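Local coordinates for putative CRISPR-associated endoribonuclease-like protein Cas6 (Pyrococcus furiosus, PDB 3UFC) that binds crRNA as a Cas6-family protein of the CRISPR antiviral defence, and is only putatively an endoribonuclease, at residues 3-8 with 91-96; 28-33 with 77-82. All coordinates share one frame; numbering follows the deposited sequence.

Contact 1: 3-8 with 91-96; sequences MRIEIK and GIVEGI
I5 of the strand and V93 of the helix meet through single methyl groups, and the side chain of I5 can be followed out to the touch. Its CB points toward the helix but is still 5.1 Å from CG2 of V93. The CG2 branch of I5 comes to 4.5 Å of that same V93 CG2, at the limit of loose contact. CG1, held between the backbone N and the carbonyl carbon (chi1 63°), continues through an extended chi2 to the methyl CD1, which reaches V93 CG2 at 3.7 Å, the two side chains running at a slant to each other. Two residues along the strand, on the same face, I7 differs: its CG1 lies beside the backbone N (chi1 -61°), and its CD1 meets CD1 of I96 tip to tip at 3.5 Å, a little closer than usual for methyl carbons. I96 is three residues after V93, so two methyls about a helical turn apart meet two residues on one face of the strand. Long, branched isoleucines suit this gap: their CD1 methyls bridge backbones whose nearest CA atoms, I5 and V93, are 8.7 Å apart. E6, between them, turns to the other face. I81 and V111, from the flanking strands, pack against I7. Built of methyl groups, the contact depends on dispersion and the exclusion of water, so close fit rather than bond direction is what it offers.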
loop_
_atom_site.group_PDB
_atom_site.type_symbol
_atom_site.label_atom_id
_atom_site.label_comp_id
_atom_site.label_asym_id
_atom_site.label_seq_id
_atom_site.Cartn_x
_atom_site.Cartn_y
_atom_site.Cartn_z
ATOM N N MET A 3 8.979 10.612 0.307
ATOM C CA MET A 3 9.783 9.819 1.221
ATOM C C MET A 3 9.154 8.461 1.529
ATOM O O MET A 3 7.938 8.284 1.465
ATOM C CB MET A 3 10.007 10.591 2.532
ATOM C CG MET A 3 10.994 9.930 3.494
ATOM S SD MET A 3 11.291 10.893 5.012
ATOM C CE MET A 3 12.263 12.252 4.364
ATOM N N ARG A 4 10.016 7.515 1.870
ATOM C CA ARG A 4 9.634 6.157 2.207
ATOM C C ARG A 4 10.197 5.881 3.600
ATOM O O ARG A 4 11.381 6.132 3.850
ATOM C CB ARG A 4 10.251 5.216 1.171
ATOM C CG ARG A 4 10.161 3.752 1.473
ATOM C CD ARG A 4 10.616 2.957 0.253
ATOM N NE ARG A 4 9.667 3.113 -0.845
ATOM C CZ ARG A 4 9.128 2.099 -1.509
ATOM N NH1 ARG A 4 9.451 0.851 -1.194
ATOM N NH2 ARG A 4 8.242 2.334 -2.465
ATOM N N ILE A 5 9.357 5.390 4.510
ATOM C CA ILE A 5 9.817 5.096 5.868
ATOM C C ILE A 5 9.469 3.693 6.344
ATOM O O ILE A 5 8.580 3.029 5.798
ATOM C CB ILE A 5 9.238 6.090 6.908
ATOM C CG1 ILE A 5 7.714 5.960 6.966
ATOM C CG2 ILE A 5 9.645 7.517 6.557
ATOM C CD1 ILE A 5 7.070 6.811 8.047
ATOM N N GLU A 6 10.191 3.250 7.367
ATOM C CA GLU A 6 9.971 1.945 7.967
ATOM C C GLU A 6 9.664 2.175 9.438
ATOM O O GLU A 6 10.405 2.868 10.139
ATOM C CB GLU A 6 11.205 1.051 7.847
ATOM C CG GLU A 6 11.030 -0.298 8.548
ATOM C CD GLU A 6 12.288 -1.150 8.537
ATOM O OE1 GLU A 6 12.246 -2.277 9.071
ATOM O OE2 GLU A 6 13.318 -0.700 7.996
ATOM N N ILE A 7 8.555 1.607 9.889
ATOM C CA ILE A 7 8.135 1.735 11.269
ATOM C C ILE A 7 8.263 0.362 11.913
ATOM O O ILE A 7 7.661 -0.608 11.449
ATOM C CB ILE A 7 6.676 2.214 11.343
ATOM C CG1 ILE A 7 6.562 3.589 10.675
ATOM C CG2 ILE A 7 6.208 2.275 12.796
ATOM C CD1 ILE A 7 5.161 4.105 10.568
ATOM N N LYS A 8 9.080 0.273 12.957
ATOM C CA LYS A 8 9.262 -0.992 13.658
ATOM C C LYS A 8 8.193 -1.045 14.733
ATOM O O LYS A 8 7.952 -0.057 15.427
ATOM C CB LYS A 8 10.655 -1.070 14.301
ATOM C CG LYS A 8 11.803 -1.016 13.313
ATOM C CD LYS A 8 11.771 -2.185 12.338
ATOM C CE LYS A 8 11.913 -3.521 13.054
ATOM N NZ LYS A 8 11.870 -4.671 12.110
ATOM N N GLY A 91 3.729 14.652 8.399
ATOM C CA GLY A 91 2.528 14.673 9.212
ATOM C C GLY A 91 2.345 13.318 9.880
ATOM O O GLY A 91 2.010 13.236 11.065
ATOM N N ILE A 92 2.583 12.250 9.122
ATOM C CA ILE A 92 2.450 10.890 9.644
ATOM C C ILE A 92 3.523 10.574 10.690
ATOM O O ILE A 92 3.218 10.027 11.751
ATOM C CB ILE A 92 2.531 9.840 8.500
ATOM C CG1 ILE A 92 1.260 9.907 7.644
ATOM C CG2 ILE A 92 2.705 8.438 9.077
ATOM C CD1 ILE A 92 1.296 9.023 6.406
ATOM N N VAL A 93 4.773 10.911 10.386
ATOM C CA VAL A 93 5.871 10.661 11.314
ATOM C C VAL A 93 5.656 11.386 12.641
ATOM O O VAL A 93 5.775 10.785 13.710
ATOM C CB VAL A 93 7.226 11.099 10.713
ATOM C CG1 VAL A 93 8.290 11.185 11.812
ATOM C CG2 VAL A 93 7.660 10.098 9.652
ATOM N N GLU A 94 5.341 12.676 12.569
ATOM C CA GLU A 94 5.103 13.470 13.768
ATOM C C GLU A 94 3.894 12.937 14.522
ATOM O O GLU A 94 3.916 12.815 15.749
ATOM C CB GLU A 94 4.877 14.939 13.399
ATOM C CG GLU A 94 6.132 15.664 12.948
ATOM C CD GLU A 94 5.855 17.084 12.482
ATOM O OE1 GLU A 94 5.088 17.800 13.166
ATOM O OE2 GLU A 94 6.412 17.486 11.436
ATOM N N GLY A 95 2.835 12.625 13.782
ATOM C CA GLY A 95 1.630 12.104 14.397
ATOM C C GLY A 95 1.881 10.821 15.163
ATOM O O GLY A 95 1.312 10.610 16.233
ATOM N N ILE A 96 2.739 9.964 14.621
ATOM C CA ILE A 96 3.058 8.692 15.260
ATOM C C ILE A 96 4.031 8.874 16.425
ATOM O O ILE A 96 3.968 8.146 17.417
ATOM C CB ILE A 96 3.651 7.699 14.231
ATOM C CG1 ILE A 96 2.562 7.285 13.236
ATOM C CG2 ILE A 96 4.231 6.486 14.942
ATOM C CD1 ILE A 96 3.036 6.346 12.149
#

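Contact 2: 28-33 with 77-82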
loop_
_atom_site.group_PDB
_atom_site.type_symbol
_atom_site.label_atom_id
_atom_site.label_comp_id
_atom_site.label_asym_id
_atom_site.label_seq_id
_atom_site.Cartn_x
_atom_site.Cartn_y
_atom_site.Cartn_z
ATOM N N SER A 28 -7.161 3.854 9.583
ATOM C CA SER A 28 -7.860 4.806 10.443
ATOM C C SER A 28 -6.952 5.412 11.508
ATOM O O SER A 28 -6.967 6.622 11.731
ATOM C CB SER A 28 -9.052 4.120 11.121
ATOM O OG SER A 28 -9.969 3.624 10.155
ATOM N N GLN A 29 -6.161 4.570 12.165
ATOM C CA GLN A 29 -5.263 5.045 13.207
ATOM C C GLN A 29 -4.179 5.966 12.662
ATOM O O GLN A 29 -3.850 6.974 13.284
ATOM C CB GLN A 29 -4.642 3.859 13.944
ATOM C CG GLN A 29 -5.675 3.041 14.710
ATOM C CD GLN A 29 -5.091 1.778 15.304
ATOM O OE1 GLN A 29 -4.401 1.816 16.319
ATOM N NE2 GLN A 29 -5.355 0.648 14.660
ATOM N N ILE A 30 -3.624 5.629 11.502
ATOM C CA ILE A 30 -2.590 6.470 10.906
ATOM C C ILE A 30 -3.189 7.842 10.588
ATOM O O ILE A 30 -2.604 8.880 10.916
ATOM C CB ILE A 30 -2.025 5.836 9.605
ATOM C CG1 ILE A 30 -1.349 4.506 9.926
ATOM C CG2 ILE A 30 -1.044 6.799 8.934
ATOM C CD1 ILE A 30 -0.927 3.693 8.700
ATOM N N VAL A 31 -4.363 7.846 9.960
ATOM C CA VAL A 31 -5.026 9.099 9.607
ATOM C C VAL A 31 -5.380 9.896 10.869
ATOM O O VAL A 31 -5.199 11.115 10.920
ATOM C CB VAL A 31 -6.320 8.850 8.796
ATOM C CG1 VAL A 31 -7.060 10.166 8.580
ATOM C CG2 VAL A 31 -5.982 8.201 7.451
ATOM N N GLU A 32 -5.884 9.203 11.882
ATOM C CA GLU A 32 -6.250 9.854 13.133
ATOM C C GLU A 32 -5.012 10.515 13.749
ATOM O O GLU A 32 -5.046 11.681 14.139
ATOM C CB GLU A 32 -6.845 8.819 14.098
ATOM C CG GLU A 32 -7.438 9.394 15.380
ATOM C CD GLU A 32 -6.382 9.876 16.360
ATOM O OE1 GLU A 32 -5.488 9.076 16.710
ATOM O OE2 GLU A 32 -6.451 11.051 16.785
ATOM N N LYS A 33 -3.912 9.775 13.814
ATOM C CA LYS A 33 -2.682 10.308 14.390
ATOM C C LYS A 33 -2.108 11.483 13.597
ATOM O O LYS A 33 -1.657 12.468 14.181
ATOM C CB LYS A 33 -1.635 9.196 14.514
ATOM C CG LYS A 33 -2.060 8.080 15.464
ATOM C CD LYS A 33 -1.070 6.929 15.470
ATOM C CE LYS A 33 -1.586 5.787 16.331
ATOM N NZ LYS A 33 -1.812 6.226 17.743
ATOM N N ILE A 77 9.113 -6.869 13.464
ATOM C CA ILE A 77 7.907 -6.511 12.727
ATOM C C ILE A 77 8.026 -5.113 12.144
ATOM O O ILE A 77 8.354 -4.167 12.855
ATOM C CB ILE A 77 6.680 -6.535 13.661
ATOM C CG1 ILE A 77 6.537 -7.917 14.295
ATOM C CG2 ILE A 77 5.427 -6.157 12.892
ATOM C CD1 ILE A 77 5.479 -7.980 15.380
ATOM N N SER A 78 7.733 -4.977 10.856
ATOM C CA SER A 78 7.831 -3.680 10.201
ATOM C C SER A 78 6.597 -3.282 9.400
ATOM O O SER A 78 5.890 -4.128 8.857
ATOM C CB SER A 78 9.046 -3.662 9.271
ATOM O OG SER A 78 10.259 -3.775 9.997
ATOM N N LEU A 79 6.357 -1.977 9.346
ATOM C CA LEU A 79 5.262 -1.394 8.584
ATOM C C LEU A 79 5.919 -0.314 7.726
ATOM O O LEU A 79 6.558 0.601 8.260
ATOM C CB LEU A 79 4.229 -0.744 9.507
ATOM C CG LEU A 79 3.171 0.115 8.805
ATOM C CD1 LEU A 79 2.307 -0.757 7.887
ATOM C CD2 LEU A 79 2.302 0.812 9.846
ATOM N N TYR A 80 5.788 -0.421 6.408
ATOM C CA TYR A 80 6.379 0.582 5.527
ATOM C C TYR A 80 5.315 1.538 5.005
ATOM O O TYR A 80 4.187 1.140 4.713
ATOM C CB TYR A 80 7.105 -0.087 4.357
ATOM C CG TYR A 80 8.146 -1.091 4.799
ATOM C CD1 TYR A 80 7.801 -2.415 5.043
ATOM C CD2 TYR A 80 9.473 -0.703 5.007
ATOM C CE1 TYR A 80 8.745 -3.334 5.487
ATOM C CE2 TYR A 80 10.427 -1.614 5.453
ATOM C CZ TYR A 80 10.055 -2.927 5.690
ATOM O OH TYR A 80 10.984 -3.836 6.126
ATOM N N ILE A 81 5.682 2.808 4.902
ATOM C CA ILE A 81 4.770 3.832 4.427
ATOM C C ILE A 81 5.521 4.694 3.419
ATOM O O ILE A 81 6.730 4.913 3.562
ATOM C CB ILE A 81 4.292 4.716 5.597
ATOM C CG1 ILE A 81 3.555 3.855 6.628
ATOM C CG2 ILE A 81 3.407 5.830 5.078
ATOM C CD1 ILE A 81 3.067 4.630 7.840
ATOM N N SER A 82 4.818 5.167 2.393
ATOM C CA SER A 82 5.453 6.002 1.387
ATOM C C SER A 82 4.497 6.998 0.762
ATOM O O SER A 82 3.279 6.790 0.750
ATOM C CB SER A 82 6.068 5.135 0.284
ATOM O OG SER A 82 6.550 5.949 -0.775
#
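The amine NZ of K33 makes two hydrogen bonds, to S99 OG and to the carbonyl oxygen of E101, and the lysine also makes a cation-pi contact with F102; these bonds join helix 23-37 to the 99-102 region, and from the same helix, one turn earlier, I30 reaches over L79 and I81. A lysine suits that place because its long chain can bring the charged amine to these two oxygens and the ring of F102. I30 points toward the strand. Its CG1 lies beside the backbone N (chi1 -63°) and its chi2 is extended, which sends CD1 straight out to meet CD1 of I81 tip to tip at 4.2 Å. The same I30 CD1 stands 4.5 Å from CD2 of L79, a looser touch. One methyl thus sits over two residues that share a face of the strand, whose alternation puts S78 and Y80 on the reverse side. This is a helix-on-sheet layer of the ferredoxin-like βαββαβ fold: helix 23-37 follows strand 3-11 and packs over strand 77-83, a central strand of the antiparallel sheet and the neighbour of 3-11. The CA atoms of I30 and I81 are 10.2 Å apart, a distance that extended aliphatic side chains are well able to span. W52 lies against I30, while V31, next in the helix, packs on V42 and L45 of helix 42-46. On the far face of the strand, S82 OG hydrogen-bonds the carbonyl oxygen of E223.

In the fold
Both contacts belong to the same apolar layer, where two helices cover one face of one antiparallel sheet. Contact 1 seats helix 86-98 on strand 3-11, contact 2 helix 23-37 on the adjacent strand 77-83. Buried isoleucines dominate each, but contact 1 buries about twice the area and reaches nearer the surface through the partly exposed V93, whereas all three touching residues of contact 2 are buried. The strands join through backbone hydrogen bonds such as I7 N to L79 O, and I7 CD1 touches I81 CD1 at 3.5 Å. Beneath, the sheet's other face is more polar: E6 OE1 lies 2.7 Å from S78 OG, probably hydrogen-bonded. I92 packs on both I30 and I81, joining the helices.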